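Side-chain contacts in metallo-beta-lactamase family protein (Staphylococcus aureus, PDB 3R2U), which binds an iron ion through a metallo-beta-lactamase fold and is probably a metal-dependent enzyme related to persulfide dioxygenases, with a rhodanese-like domain in the same chain: residues 81-86 with 178-183; 136-141 with 204-209; 293-298 with 365-370. One frame throughout, in Å; residues are numbered along the deposited sequence. Where two conformers were deposited one is given.

Interaction 1: residues 81-86 with 178-183; sequences IHADFA and RPDLLE
Asp180 faces Ala83 beside the iron site. Its OD2 lies 3.7 Å from Ala83 CB, the nearest approach of the two loops. No direct hydrogen bond joins them. A water does so instead. It donates to Asp180 OD2 at 2.7 Å and to the Ile81 carbonyl O at 3.0 Å. Asp180 chi1 is -82°, which puts CG opposite its own carbonyl carbon and carries the carboxylate across to the 81-86 loop. Lys274 serves both ends of the water bridge. Its NZ hydrogen-bonds to the Ile81 carbonyl O and makes a weak, long ion pair with Asp180 OD2. The other side of the bridge is close to the metal: the Asp180 side chain is about 4 Å from the iron, whose protein ligands are His80, His143 and Asp169. Asp180 also has a backbone bond to His143. This is a second-shell contact at a metallo-beta-lactamase centre. The 81-86 loop runs from strand 72-77 to helix 89-96. The 178-183 loop leads from strand 164-168 to helix 191-206, and helix 269-279 packs on Ile81 and Ala83.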
ATOM      1  N   ILE A  81     -13.281 -13.399 -29.382  0.70 19.51           N
ATOM      2  CA  ILE A  81     -11.905 -13.846 -29.204  0.70 19.79           C
ATOM      3  C   ILE A  81     -11.017 -12.595 -29.278  0.70 19.18           C
ATOM      4  O   ILE A  81     -10.838 -12.007 -30.335  0.70 19.04           O
ATOM      5  CB  ILE A  81     -11.494 -14.896 -30.288  0.70 20.75           C
ATOM      6  CG1 ILE A  81     -12.469 -16.084 -30.287  0.70 20.41           C
ATOM      7  CG2 ILE A  81     -10.081 -15.356 -30.063  0.70 19.09           C
ATOM      8  CD1 ILE A  81     -12.140 -17.189 -31.314  0.70 18.13           C
ATOM      9  N   HIS A  82     -10.489 -12.176 -28.132  1.00 19.51           N
ATOM     10  CA  HIS A  82      -9.723 -10.938 -28.046  1.00 18.70           C
ATOM     11  C   HIS A  82      -8.351 -10.987 -28.650  1.00 20.36           C
ATOM     12  O   HIS A  82      -7.680 -12.012 -28.616  1.00 20.23           O
ATOM     13  CB  HIS A  82      -9.640 -10.479 -26.593  1.00 19.26           C
ATOM     14  CG  HIS A  82     -10.973 -10.194 -26.002  1.00 18.92           C
ATOM     15  ND1 HIS A  82     -11.730  -9.113 -26.389  1.00 19.64           N
ATOM     16  CD2 HIS A  82     -11.703 -10.858 -25.075  1.00 20.79           C
ATOM     17  CE1 HIS A  82     -12.863  -9.113 -25.708  1.00 21.18           C
ATOM     18  NE2 HIS A  82     -12.875 -10.165 -24.913  1.00 21.03           N
ATOM     19  N   ALA A  83      -7.954  -9.853 -29.223  1.00 20.28           N
ATOM     20  CA  ALA A  83      -6.654  -9.702 -29.859  1.00 22.37           C
ATOM     21  C   ALA A  83      -5.739  -8.789 -29.066  1.00 21.09           C
ATOM     22  O   ALA A  83      -4.563  -8.671 -29.390  1.00 22.72           O
ATOM     23  CB  ALA A  83      -6.834  -9.118 -31.266  1.00 22.75           C
ATOM     24  N   ASP A  84      -6.247  -8.181 -28.009  1.00 19.68           N
ATOM     25  CA  ASP A  84      -5.478  -7.152 -27.316  1.00 21.38           C
ATOM     26  C   ASP A  84      -5.302  -7.305 -25.807  1.00 21.36           C
ATOM     27  O   ASP A  84      -4.772  -6.410 -25.155  1.00 20.01           O
ATOM     28  CB  ASP A  84      -6.024  -5.765 -27.693  1.00 21.18           C
ATOM     29  CG  ASP A  84      -7.523  -5.731 -27.706  1.00 22.34           C
ATOM     30  OD1 ASP A  84      -8.147  -6.630 -27.113  1.00 21.37           O
ATOM     31  OD2 ASP A  84      -8.085  -4.807 -28.311  1.00 30.33           O
ATOM     32  N   PHE A  85      -5.713  -8.451 -25.268  1.00 20.64           N
ATOM     33  CA  PHE A  85      -5.407  -8.796 -23.872  1.00 20.61           C
ATOM     34  C   PHE A  85      -5.722 -10.268 -23.726  1.00 19.21           C
ATOM     35  O   PHE A  85      -6.379 -10.841 -24.583  1.00 19.13           O
ATOM     36  CB  PHE A  85      -6.162  -7.948 -22.830  1.00 19.90           C
ATOM     37  CG  PHE A  85      -7.615  -8.265 -22.727  1.00 18.81           C
ATOM     38  CD1 PHE A  85      -8.516  -7.744 -23.645  1.00 19.15           C
ATOM     39  CD2 PHE A  85      -8.089  -9.103 -21.726  1.00 19.13           C
ATOM     40  CE1 PHE A  85      -9.869  -8.051 -23.569  1.00 17.43           C
ATOM     41  CE2 PHE A  85      -9.445  -9.407 -21.631  1.00 17.67           C
ATOM     42  CZ  PHE A  85     -10.340  -8.881 -22.558  1.00 18.13           C
ATOM     43  N   ALA A  86      -5.240 -10.863 -22.642  1.00 18.64           N
ATOM     44  CA  ALA A  86      -5.415 -12.273 -22.396  1.00 19.01           C
ATOM     45  C   ALA A  86      -6.679 -12.486 -21.599  1.00 19.33           C
ATOM     46  O   ALA A  86      -6.847 -11.917 -20.530  1.00 18.61           O
ATOM     47  CB  ALA A  86      -4.199 -12.834 -21.665  1.00 18.57           C
ATOM     48  N   ARG A 178     -12.939  -2.507 -36.221  1.00 30.03           N
ATOM     49  CA  ARG A 178     -12.506  -2.782 -37.570  1.00 31.66           C
ATOM     50  C   ARG A 178     -12.275  -4.274 -37.608  1.00 32.25           C
ATOM     51  O   ARG A 178     -11.933  -4.869 -36.581  1.00 29.41           O
ATOM     52  CB  ARG A 178     -11.186  -2.060 -37.909  1.00 34.71           C
ATOM     53  CG  ARG A 178     -11.213  -0.500 -37.815  1.00 39.04           C
ATOM     54  CD  ARG A 178     -12.340   0.078 -38.624  1.00 42.00           C
ATOM     55  NE  ARG A 178     -12.199   1.502 -38.968  1.00 45.08           N
ATOM     56  CZ  ARG A 178     -12.806   2.521 -38.348  1.00 43.35           C
ATOM     57  NH1 ARG A 178     -13.604   2.333 -37.309  1.00 37.49           N
ATOM     58  NH2 ARG A 178     -12.607   3.754 -38.780  1.00 47.02           N
ATOM     59  N   PRO A 179     -12.429  -4.900 -38.791  1.00 34.61           N
ATOM     60  CA  PRO A 179     -12.195  -6.340 -38.844  1.00 36.20           C
ATOM     61  C   PRO A 179     -10.760  -6.712 -38.484  1.00 38.66           C
ATOM     62  O   PRO A 179      -9.830  -6.134 -39.036  1.00 38.32           O
ATOM     63  CB  PRO A 179     -12.480  -6.690 -40.307  1.00 37.56           C
ATOM     64  CG  PRO A 179     -13.323  -5.561 -40.823  1.00 36.61           C
ATOM     65  CD  PRO A 179     -12.847  -4.356 -40.092  1.00 34.38           C
ATOM     66  N   ASP A 180     -10.592  -7.628 -37.525  1.00 41.88           N
ATOM     67  CA  ASP A 180      -9.255  -8.135 -37.159  1.00 45.38           C
ATOM     68  C   ASP A 180      -8.615  -8.745 -38.394  1.00 48.36           C
ATOM     69  O   ASP A 180      -9.270  -9.472 -39.133  1.00 48.91           O
ATOM     70  CB  ASP A 180      -9.326  -9.221 -36.065  1.00 44.59           C
ATOM     71  CG  ASP A 180      -9.433  -8.651 -34.669  1.00 46.22           C
ATOM     72  OD1 ASP A 180      -9.308  -7.414 -34.526  1.00 54.55           O
ATOM     73  OD2 ASP A 180      -9.619  -9.435 -33.709  1.00 37.06           O
ATOM     74  N   LEU A 181      -7.336  -8.453 -38.611  1.00 51.69           N
ATOM     75  CA  LEU A 181      -6.630  -8.994 -39.757  1.00 54.31           C
ATOM     76  C   LEU A 181      -6.316 -10.473 -39.558  1.00 55.71           C
ATOM     77  O   LEU A 181      -6.371 -10.988 -38.448  1.00 54.42           O
ATOM     78  CB  LEU A 181      -5.342  -8.207 -40.052  1.00 55.85           C
ATOM     79  CG  LEU A 181      -5.493  -6.737 -40.475  1.00 57.54           C
ATOM     80  CD1 LEU A 181      -4.161  -6.205 -41.048  1.00 56.37           C
ATOM     81  CD2 LEU A 181      -6.628  -6.564 -41.506  1.00 56.33           C
ATOM     82  N   LEU A 182      -5.995 -11.148 -40.656  1.00 58.87           N
ATOM     83  CA  LEU A 182      -5.684 -12.573 -40.626  1.00 60.10           C
ATOM     84  C   LEU A 182      -4.205 -12.781 -40.870  1.00 61.55           C
ATOM     85  O   LEU A 182      -3.525 -11.904 -41.418  1.00 62.52           O
ATOM     86  CB  LEU A 182      -6.483 -13.321 -41.699  1.00 60.66           C
ATOM     87  CG  LEU A 182      -8.009 -13.228 -41.599  1.00 60.69           C
ATOM     88  CD1 LEU A 182      -8.647 -13.924 -42.802  1.00 62.99           C
ATOM     89  CD2 LEU A 182      -8.520 -13.817 -40.270  1.00 58.44           C
ATOM     90  N   GLU A 183      -3.706 -13.939 -40.457  1.00 61.58           N
ATOM     91  CA  GLU A 183      -2.318 -14.260 -40.694  1.00 63.15           C
ATOM     92  C   GLU A 183      -2.092 -14.517 -42.182  1.00 64.32           C
ATOM     93  O   GLU A 183      -2.921 -15.145 -42.857  1.00 62.78           O
ATOM     94  CB  GLU A 183      -1.876 -15.478 -39.897  1.00 63.84           C
ATOM     95  CG  GLU A 183      -1.882 -15.287 -38.398  1.00 64.56           C
ATOM     96  CD  GLU A 183      -1.142 -16.403 -37.688  1.00 66.62           C
ATOM     97  OE1 GLU A 183      -0.451 -17.185 -38.380  1.00 68.38           O
ATOM     98  OE2 GLU A 183      -1.241 -16.496 -36.447  1.00 66.24           O
TER
HETATM   99  O   HOH W   1     -10.262  -9.132 -31.107  1.00 15.09           O

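Interaction 2: residues 136-141 with 204-209; sequences KVLHTP and ESIKDL
Leu138 meets Ile206 and Leu209 through a single methyl, CD1. This is the apolar part of the contact, and it makes all the direct side-chain touches. Leu138 CD1 is 3.9 Å from Ile206 CD1 and 4.2 Å from Leu209 CD1. The two partners arrive differently. Ile206 slants across the end of Leu138, while Leu209 points straight at it, tip to tip. Ile206 chi1 is -136°, off the usual staggered positions. Its CB does not point at the strand, yet the terminal CD1 swings in to meet the leucine. Leu138 is extended, with chi2 179°, and this pushes CD1 well clear of the strand backbone. Thr140 stands at the margin, its CG2 4.5 Å from Ile206 CD1. Leu165 of strand 164-168 touches both Leu138 and Ile206, and Leu151 of strand 148-153 touches Leu209.

The hydrogen bonds run beside this apolar patch and not across it. Leu209 N bonds to Ile206 O at 3.1 Å and closes a type I turn from Ile206 to Leu209. That turn brings Ile206 and Leu209 to the same methyl. On the strand side, Leu138 pairs through its backbone with Ser149. Thr140 OG1 bonds to Ser149 OG, and the Pro141 carbonyl bonds to Ser202 OG of the helix.

Three aliphatic side chains thus meet between strand 133-139 and the C-terminal part of helix 191-206 with its following turn. A helix packed on a sheet face is what the alpha-beta/beta-alpha sandwich of the metallo-beta-lactamase superfamily shows. The chemistry implies a contact that rests on dispersion and burial, with no directional bond between the two segments.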
ATOM      1  N   LYS A 136     -29.748 -10.907 -23.346  1.00 25.09           N
ATOM      2  CA  LYS A 136     -30.043 -11.512 -24.633  1.00 25.37           C
ATOM      3  C   LYS A 136     -28.789 -11.415 -25.469  1.00 24.97           C
ATOM      4  O   LYS A 136     -28.167 -10.343 -25.564  1.00 23.28           O
ATOM      5  CB  LYS A 136     -31.214 -10.844 -25.340  1.00 28.19           C
ATOM      6  CG  LYS A 136     -31.530 -11.475 -26.732  1.00 30.04           C
ATOM      7  CD  LYS A 136     -32.899 -11.077 -27.271  1.00 34.95           C
ATOM      8  CE  LYS A 136     -34.058 -11.829 -26.558  1.00 37.25           C
ATOM      9  NZ  LYS A 136     -34.065 -13.335 -26.757  1.00 31.70           N
ATOM     10  N   VAL A 137     -28.389 -12.557 -26.024  1.00 24.21           N
ATOM     11  CA  VAL A 137     -27.214 -12.636 -26.875  1.00 22.42           C
ATOM     12  C   VAL A 137     -27.608 -12.167 -28.265  1.00 21.83           C
ATOM     13  O   VAL A 137     -28.607 -12.635 -28.835  1.00 21.78           O
ATOM     14  CB  VAL A 137     -26.669 -14.087 -26.966  1.00 23.69           C
ATOM     15  CG1 VAL A 137     -25.497 -14.185 -27.971  1.00 22.41           C
ATOM     16  CG2 VAL A 137     -26.222 -14.577 -25.578  1.00 22.35           C
ATOM     17  N   LEU A 138     -26.872 -11.198 -28.781  1.00 19.99           N
ATOM     18  CA  LEU A 138     -27.077 -10.729 -30.136  1.00 21.74           C
ATOM     19  C   LEU A 138     -25.793 -11.016 -30.916  1.00 21.23           C
ATOM     20  O   LEU A 138     -24.713 -10.643 -30.470  1.00 22.99           O
ATOM     21  CB  LEU A 138     -27.398  -9.236 -30.150  1.00 22.56           C
ATOM     22  CG  LEU A 138     -28.662  -8.735 -29.414  1.00 26.54           C
ATOM     23  CD1 LEU A 138     -28.786  -7.205 -29.527  1.00 25.58           C
ATOM     24  CD2 LEU A 138     -29.926  -9.379 -29.931  1.00 28.45           C
ATOM     25  N   HIS A 139     -25.886 -11.738 -32.035  1.00 22.50           N
ATOM     26  CA  HIS A 139     -24.711 -11.991 -32.881  1.00 21.71           C
ATOM     27  C   HIS A 139     -24.472 -10.690 -33.623  1.00 21.74           C
ATOM     28  O   HIS A 139     -25.332 -10.231 -34.323  1.00 21.52           O
ATOM     29  CB  HIS A 139     -24.930 -13.190 -33.827  1.00 23.58           C
ATOM     30  CG  HIS A 139     -23.735 -13.550 -34.663  1.00 22.20           C
ATOM     31  ND1 HIS A 139     -23.845 -14.023 -35.952  1.00 25.17           N
ATOM     32  CD2 HIS A 139     -22.403 -13.484 -34.402  1.00 23.39           C
ATOM     33  CE1 HIS A 139     -22.639 -14.254 -36.449  1.00 24.56           C
ATOM     34  NE2 HIS A 139     -21.741 -13.922 -35.531  1.00 24.27           N
ATOM     35  N   THR A 140     -23.309 -10.078 -33.425  1.00 20.99           N
ATOM     36  CA  THR A 140     -22.983  -8.786 -34.048  1.00 20.45           C
ATOM     37  C   THR A 140     -21.623  -8.891 -34.711  1.00 21.27           C
ATOM     38  O   THR A 140     -20.654  -8.312 -34.245  1.00 20.92           O
ATOM     39  CB  THR A 140     -22.988  -7.643 -32.981  1.00 21.29           C
ATOM     40  OG1 THR A 140     -22.062  -7.946 -31.924  1.00 18.82           O
ATOM     41  CG2 THR A 140     -24.383  -7.473 -32.379  1.00 18.83           C
ATOM     42  N   PRO A 141     -21.535  -9.681 -35.794  1.00 24.13           N
ATOM     43  CA  PRO A 141     -20.261  -9.904 -36.467  1.00 23.57           C
ATOM     44  C   PRO A 141     -19.745  -8.649 -37.147  1.00 24.48           C
ATOM     45  O   PRO A 141     -20.524  -7.726 -37.435  1.00 23.94           O
ATOM     46  CB  PRO A 141     -20.596 -10.983 -37.494  1.00 24.60           C
ATOM     47  CG  PRO A 141     -22.047 -10.837 -37.758  1.00 25.94           C
ATOM     48  CD  PRO A 141     -22.660 -10.324 -36.494  1.00 24.41           C
ATOM     49  N   GLU A 204     -26.844  -2.004 -38.920  0.50 27.81           N
ATOM     50  CA  GLU A 204     -28.210  -1.897 -39.426  0.50 29.96           C
ATOM     51  C   GLU A 204     -29.203  -2.513 -38.441  0.50 30.20           C
ATOM     52  O   GLU A 204     -30.191  -1.890 -38.081  0.50 31.16           O
ATOM     53  CB  GLU A 204     -28.310  -2.603 -40.798  0.50 31.38           C
ATOM     54  CG  GLU A 204     -29.663  -2.477 -41.506  0.50 32.69           C
ATOM     55  CD  GLU A 204     -29.680  -3.135 -42.891  0.50 35.85           C
ATOM     56  OE1 GLU A 204     -30.451  -2.667 -43.754  0.50 38.75           O
ATOM     57  OE2 GLU A 204     -28.922  -4.105 -43.130  0.50 34.28           O
ATOM     58  N   SER A 205     -28.919  -3.733 -38.001  1.00 30.92           N
ATOM     59  CA  SER A 205     -29.791  -4.453 -37.064  1.00 32.39           C
ATOM     60  C   SER A 205     -29.870  -3.758 -35.681  1.00 30.24           C
ATOM     61  O   SER A 205     -30.941  -3.628 -35.109  1.00 33.01           O
ATOM     62  CB  SER A 205     -29.352  -5.916 -36.915  1.00 32.23           C
ATOM     63  OG  SER A 205     -28.084  -5.999 -36.281  1.00 39.21           O
ATOM     64  N   ILE A 206     -28.769  -3.215 -35.192  1.00 28.91           N
ATOM     65  CA  ILE A 206     -28.775  -2.607 -33.860  1.00 27.24           C
ATOM     66  C   ILE A 206     -29.604  -1.302 -33.773  1.00 27.65           C
ATOM     67  O   ILE A 206     -30.056  -0.914 -32.694  1.00 24.80           O
ATOM     68  CB  ILE A 206     -27.327  -2.363 -33.353  1.00 27.75           C
ATOM     69  CG1 ILE A 206     -27.238  -2.781 -31.909  1.00 28.30           C
ATOM     70  CG2 ILE A 206     -26.851  -0.929 -33.640  1.00 25.26           C
ATOM     71  CD1 ILE A 206     -27.505  -4.273 -31.725  1.00 27.39           C
ATOM     72  N   LYS A 207     -29.846  -0.670 -34.919  1.00 28.36           N
ATOM     73  CA  LYS A 207     -30.576   0.586 -34.969  1.00 28.40           C
ATOM     74  C   LYS A 207     -32.021   0.525 -34.460  1.00 28.96           C
ATOM     75  O   LYS A 207     -32.560   1.546 -34.014  1.00 28.64           O
ATOM     76  CB  LYS A 207     -30.581   1.146 -36.394  1.00 29.58           C
ATOM     77  CG  LYS A 207     -29.229   1.653 -36.863  1.00 30.61           C
ATOM     78  CD  LYS A 207     -29.307   2.209 -38.286  1.00 34.49           C
ATOM     79  CE  LYS A 207     -27.952   2.648 -38.787  1.00 35.88           C
ATOM     80  NZ  LYS A 207     -27.979   3.113 -40.201  1.00 37.08           N
ATOM     81  N   ASP A 208     -32.605  -0.667 -34.503  0.60 28.77           N
ATOM     82  CA  ASP A 208     -33.978  -0.885 -34.078  0.60 30.42           C
ATOM     83  C   ASP A 208     -34.156  -0.921 -32.568  0.60 28.64           C
ATOM     84  O   ASP A 208     -35.273  -0.918 -32.082  0.60 29.90           O
ATOM     85  CB  ASP A 208     -34.494  -2.183 -34.702  0.60 31.38           C
ATOM     86  CG  ASP A 208     -34.476  -2.134 -36.208  0.60 33.11           C
ATOM     87  OD1 ASP A 208     -34.603  -1.018 -36.752  0.60 32.44           O
ATOM     88  OD2 ASP A 208     -34.337  -3.201 -36.844  0.60 37.18           O
ATOM     89  N   LEU A 209     -33.059  -0.979 -31.832  1.00 27.59           N
ATOM     90  CA  LEU A 209     -33.123  -0.973 -30.369  1.00 26.73           C
ATOM     91  C   LEU A 209     -33.534   0.436 -29.882  1.00 25.75           C
ATOM     92  O   LEU A 209     -33.358   1.408 -30.608  1.00 25.62           O
ATOM     93  CB  LEU A 209     -31.789  -1.397 -29.761  1.00 25.15           C
ATOM     94  CG  LEU A 209     -31.454  -2.871 -30.004  1.00 25.58           C
ATOM     95  CD1 LEU A 209     -30.121  -3.232 -29.390  1.00 22.65           C
ATOM     96  CD2 LEU A 209     -32.605  -3.768 -29.472  1.00 25.49           C
TER

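Interaction 3: residues 293-298 with 365-370; sequences TNTNRL and GYQLPQ
Thr295 and Gln367 make the side-chain touch, and they cross at about a right angle. This is the packed side of the contact. Thr295 CG2 lies 4.1 Å from Gln367 CD, so a methyl rests against the carbon of the amide group. Gln367 is bent at chi2, 103°, and the bend lays its amide along the 293-298 loop. Behind it, Gln367 also packs on Asn340 of strand 339-342. The Asn294 backbone carbonyl O accepts from Asn340 ND2, which ties the loop to the sheet. Arg297 NH1 bonds to Asn340 OD1, and Gly365 lies beside this arginine.

The loose side is the loop. Thr295 and Asn296 are exposed. An Asx turn shapes this part: Asn294 OD1 accepts from Asn296 N at 2.7 Å, with an N-H...O angle of 141°. The donor sits nearly on the line of the side-chain C=O.

Tyr366 CB points away from the loop, and its OH bonds to Asp67 of the second subunit.

The loop leads into strand 298-301, and 363-367 belongs to the same four-stranded parallel sheet, where it is outermost within this chain. With its flanking helices, this alpha/beta arrangement is consistent with a rhodanese-like module.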
ATOM      1  N   THR A 293      21.540 -12.565 -13.136  1.00 27.30           N
ATOM      2  CA  THR A 293      22.896 -12.318 -13.595  1.00 29.51           C
ATOM      3  C   THR A 293      23.006 -12.574 -15.102  1.00 29.47           C
ATOM      4  O   THR A 293      23.941 -12.082 -15.732  1.00 30.69           O
ATOM      5  CB  THR A 293      23.901 -13.191 -12.869  1.00 30.93           C
ATOM      6  OG1 THR A 293      23.460 -14.544 -12.932  1.00 31.13           O
ATOM      7  CG2 THR A 293      24.030 -12.756 -11.402  1.00 36.17           C
ATOM      8  N   ASN A 294      22.085 -13.360 -15.677  1.00 27.65           N
ATOM      9  CA  ASN A 294      22.081 -13.584 -17.120  1.00 26.75           C
ATOM     10  C   ASN A 294      21.673 -12.307 -17.849  1.00 26.25           C
ATOM     11  O   ASN A 294      20.518 -11.914 -17.800  1.00 29.08           O
ATOM     12  CB  ASN A 294      21.120 -14.723 -17.474  1.00 26.46           C
ATOM     13  CG  ASN A 294      21.085 -15.052 -18.978  1.00 24.85           C
ATOM     14  OD1 ASN A 294      21.492 -14.261 -19.829  1.00 24.70           O
ATOM     15  ND2 ASN A 294      20.579 -16.232 -19.296  1.00 24.83           N
ATOM     16  N   THR A 295      22.616 -11.655 -18.515  1.00 26.06           N
ATOM     17  CA  THR A 295      22.317 -10.456 -19.287  1.00 25.34           C
ATOM     18  C   THR A 295      22.196 -10.725 -20.809  1.00 25.63           C
ATOM     19  O   THR A 295      22.144  -9.784 -21.592  1.00 26.51           O
ATOM     20  CB  THR A 295      23.395  -9.390 -19.086  1.00 27.11           C
ATOM     21  OG1 THR A 295      24.669  -9.944 -19.434  1.00 30.08           O
ATOM     22  CG2 THR A 295      23.438  -8.903 -17.619  1.00 26.42           C
ATOM     23  N   ASN A 296      22.176 -12.017 -21.163  0.50 24.48           N
ATOM     24  CA  ASN A 296      22.031 -12.504 -22.533  0.50 23.97           C
ATOM     25  C   ASN A 296      20.570 -12.842 -22.822  0.50 23.08           C
ATOM     26  O   ASN A 296      20.212 -13.966 -23.207  0.50 21.81           O
ATOM     27  CB  ASN A 296      22.932 -13.722 -22.735  0.50 24.14           C
ATOM     28  CG  ASN A 296      24.392 -13.369 -22.558  0.50 23.16           C
ATOM     29  OD1 ASN A 296      25.155 -14.075 -21.897  0.50 20.19           O
ATOM     30  ND2 ASN A 296      24.771 -12.225 -23.098  0.50 18.25           N
ATOM     31  N   ARG A 297      19.727 -11.846 -22.612  0.50 21.63           N
ATOM     32  CA  ARG A 297      18.318 -11.990 -22.862  0.50 21.08           C
ATOM     33  C   ARG A 297      17.790 -10.691 -23.391  0.50 20.54           C
ATOM     34  O   ARG A 297      18.357  -9.624 -23.156  0.50 19.30           O
ATOM     35  CB  ARG A 297      17.541 -12.301 -21.583  0.50 20.47           C
ATOM     36  CG  ARG A 297      17.802 -13.633 -20.977  0.50 21.52           C
ATOM     37  CD  ARG A 297      16.721 -13.925 -19.944  0.50 23.87           C
ATOM     38  NE  ARG A 297      16.920 -15.203 -19.294  0.50 23.51           N
ATOM     39  CZ  ARG A 297      17.334 -15.351 -18.042  0.50 27.65           C
ATOM     40  NH1 ARG A 297      17.557 -14.290 -17.273  0.50 25.74           N
ATOM     41  NH2 ARG A 297      17.491 -16.577 -17.550  0.50 27.68           N
ATOM     42  N   LEU A 298      16.673 -10.782 -24.081  1.00 20.24           N
ATOM     43  CA  LEU A 298      16.011  -9.601 -24.561  1.00 20.62           C
ATOM     44  C   LEU A 298      15.708  -8.854 -23.264  1.00 19.85           C
ATOM     45  O   LEU A 298      15.186  -9.455 -22.317  1.00 18.73           O
ATOM     46  CB  LEU A 298      14.727 -10.017 -25.258  1.00 20.55           C
ATOM     47  CG  LEU A 298      13.774  -8.928 -25.731  1.00 22.50           C
ATOM     48  CD1 LEU A 298      14.515  -7.960 -26.642  1.00 21.08           C
ATOM     49  CD2 LEU A 298      12.590  -9.602 -26.433  1.00 22.39           C
ATOM     50  N   GLY A 365      13.942 -12.235 -14.702  1.00 18.63           N
ATOM     51  CA  GLY A 365      14.610 -11.536 -13.614  1.00 18.33           C
ATOM     52  C   GLY A 365      14.823 -10.092 -13.964  1.00 17.92           C
ATOM     53  O   GLY A 365      14.335  -9.636 -14.978  1.00 17.96           O
ATOM     54  N   TYR A 366      15.512  -9.356 -13.098  1.00 18.31           N
ATOM     55  CA  TYR A 366      15.730  -7.951 -13.334  1.00 18.06           C
ATOM     56  C   TYR A 366      17.146  -7.530 -12.959  1.00 19.74           C
ATOM     57  O   TYR A 366      17.869  -8.262 -12.287  1.00 18.55           O
ATOM     58  CB  TYR A 366      14.718  -7.099 -12.557  1.00 17.78           C
ATOM     59  CG  TYR A 366      14.977  -6.990 -11.054  1.00 17.12           C
ATOM     60  CD1 TYR A 366      14.470  -7.929 -10.175  1.00 15.59           C
ATOM     61  CD2 TYR A 366      15.717  -5.935 -10.525  1.00 21.35           C
ATOM     62  CE1 TYR A 366      14.718  -7.848  -8.805  1.00 16.40           C
ATOM     63  CE2 TYR A 366      15.965  -5.840  -9.159  1.00 20.13           C
ATOM     64  CZ  TYR A 366      15.468  -6.814  -8.311  1.00 20.36           C
ATOM     65  OH  TYR A 366      15.695  -6.732  -6.975  1.00 18.95           O
ATOM     66  N   GLN A 367      17.547  -6.376 -13.481  1.00 21.30           N
ATOM     67  CA  GLN A 367      18.799  -5.741 -13.112  1.00 23.34           C
ATOM     68  C   GLN A 367      18.467  -4.299 -12.749  1.00 23.00           C
ATOM     69  O   GLN A 367      17.570  -3.687 -13.333  1.00 22.08           O
ATOM     70  CB  GLN A 367      19.852  -5.765 -14.213  1.00 24.38           C
ATOM     71  CG  GLN A 367      20.454  -7.140 -14.536  1.00 30.54           C
ATOM     72  CD  GLN A 367      19.898  -7.766 -15.795  1.00 36.84           C
ATOM     73  OE1 GLN A 367      19.676  -8.987 -15.866  1.00 45.53           O
ATOM     74  NE2 GLN A 367      19.687  -6.945 -16.808  1.00 37.40           N
ATOM     75  N   LEU A 368      19.149  -3.763 -11.759  1.00 23.06           N
ATOM     76  CA  LEU A 368      18.938  -2.366 -11.394  1.00 24.61           C
ATOM     77  C   LEU A 368      19.563  -1.499 -12.489  1.00 24.86           C
ATOM     78  O   LEU A 368      20.487  -1.939 -13.168  1.00 24.44           O
ATOM     79  CB  LEU A 368      19.619  -2.037 -10.065  1.00 25.74           C
ATOM     80  CG  LEU A 368      19.130  -2.785  -8.832  1.00 25.06           C
ATOM     81  CD1 LEU A 368      20.158  -2.570  -7.658  1.00 24.44           C
ATOM     82  CD2 LEU A 368      17.740  -2.338  -8.483  1.00 22.83           C
ATOM     83  N   PRO A 369      19.029  -0.295 -12.690  1.00 26.71           N
ATOM     84  CA  PRO A 369      19.603   0.619 -13.658  1.00 30.69           C
ATOM     85  C   PRO A 369      20.998   1.051 -13.205  1.00 34.89           C
ATOM     86  O   PRO A 369      21.234   1.155 -12.014  1.00 34.88           O
ATOM     87  CB  PRO A 369      18.654   1.818 -13.643  1.00 30.48           C
ATOM     88  CG  PRO A 369      17.748   1.636 -12.461  1.00 29.91           C
ATOM     89  CD  PRO A 369      17.798   0.218 -12.057  1.00 27.38           C
ATOM     90  N   GLN A 370      21.899   1.278 -14.148  1.00 39.69           N
ATOM     91  CA  GLN A 370      23.272   1.682 -13.835  1.00 45.34           C
ATOM     92  C   GLN A 370      23.508   3.156 -14.125  1.00 47.14           C
ATOM     93  O   GLN A 370      23.462   3.980 -13.204  1.00 50.65           O
ATOM     94  CB  GLN A 370      24.256   0.818 -14.629  1.00 47.23           C
ATOM     95  CG  GLN A 370      24.144  -0.676 -14.287  1.00 51.55           C
ATOM     96  CD  GLN A 370      25.002  -1.551 -15.175  1.00 59.50           C
ATOM     97  OE1 GLN A 370      25.827  -1.053 -15.953  1.00 65.38           O
ATOM     98  NE2 GLN A 370      24.814  -2.869 -15.068  1.00 62.25           N
TER

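Interaction 1 is the buried one, beside the iron. Interaction 2 is partly buried, and interaction 3 lies on the surface. The first two share the metallo-beta-lactamase range, and both involve helix 191-206: 178-183 precedes it, and 204-209 takes in its last part. Their nearest atoms are still about 8 Å apart. Interaction 3 belongs to a separate sheet, its centre about 50 Å from that of interaction 2 and on the opposite side of the chain's centre. The chemistry changes with place. A water and a carboxylate join the loops near the metal, aliphatic methyls join helix to strand, and a loose amide-methyl touch joins loop to strand 363-367.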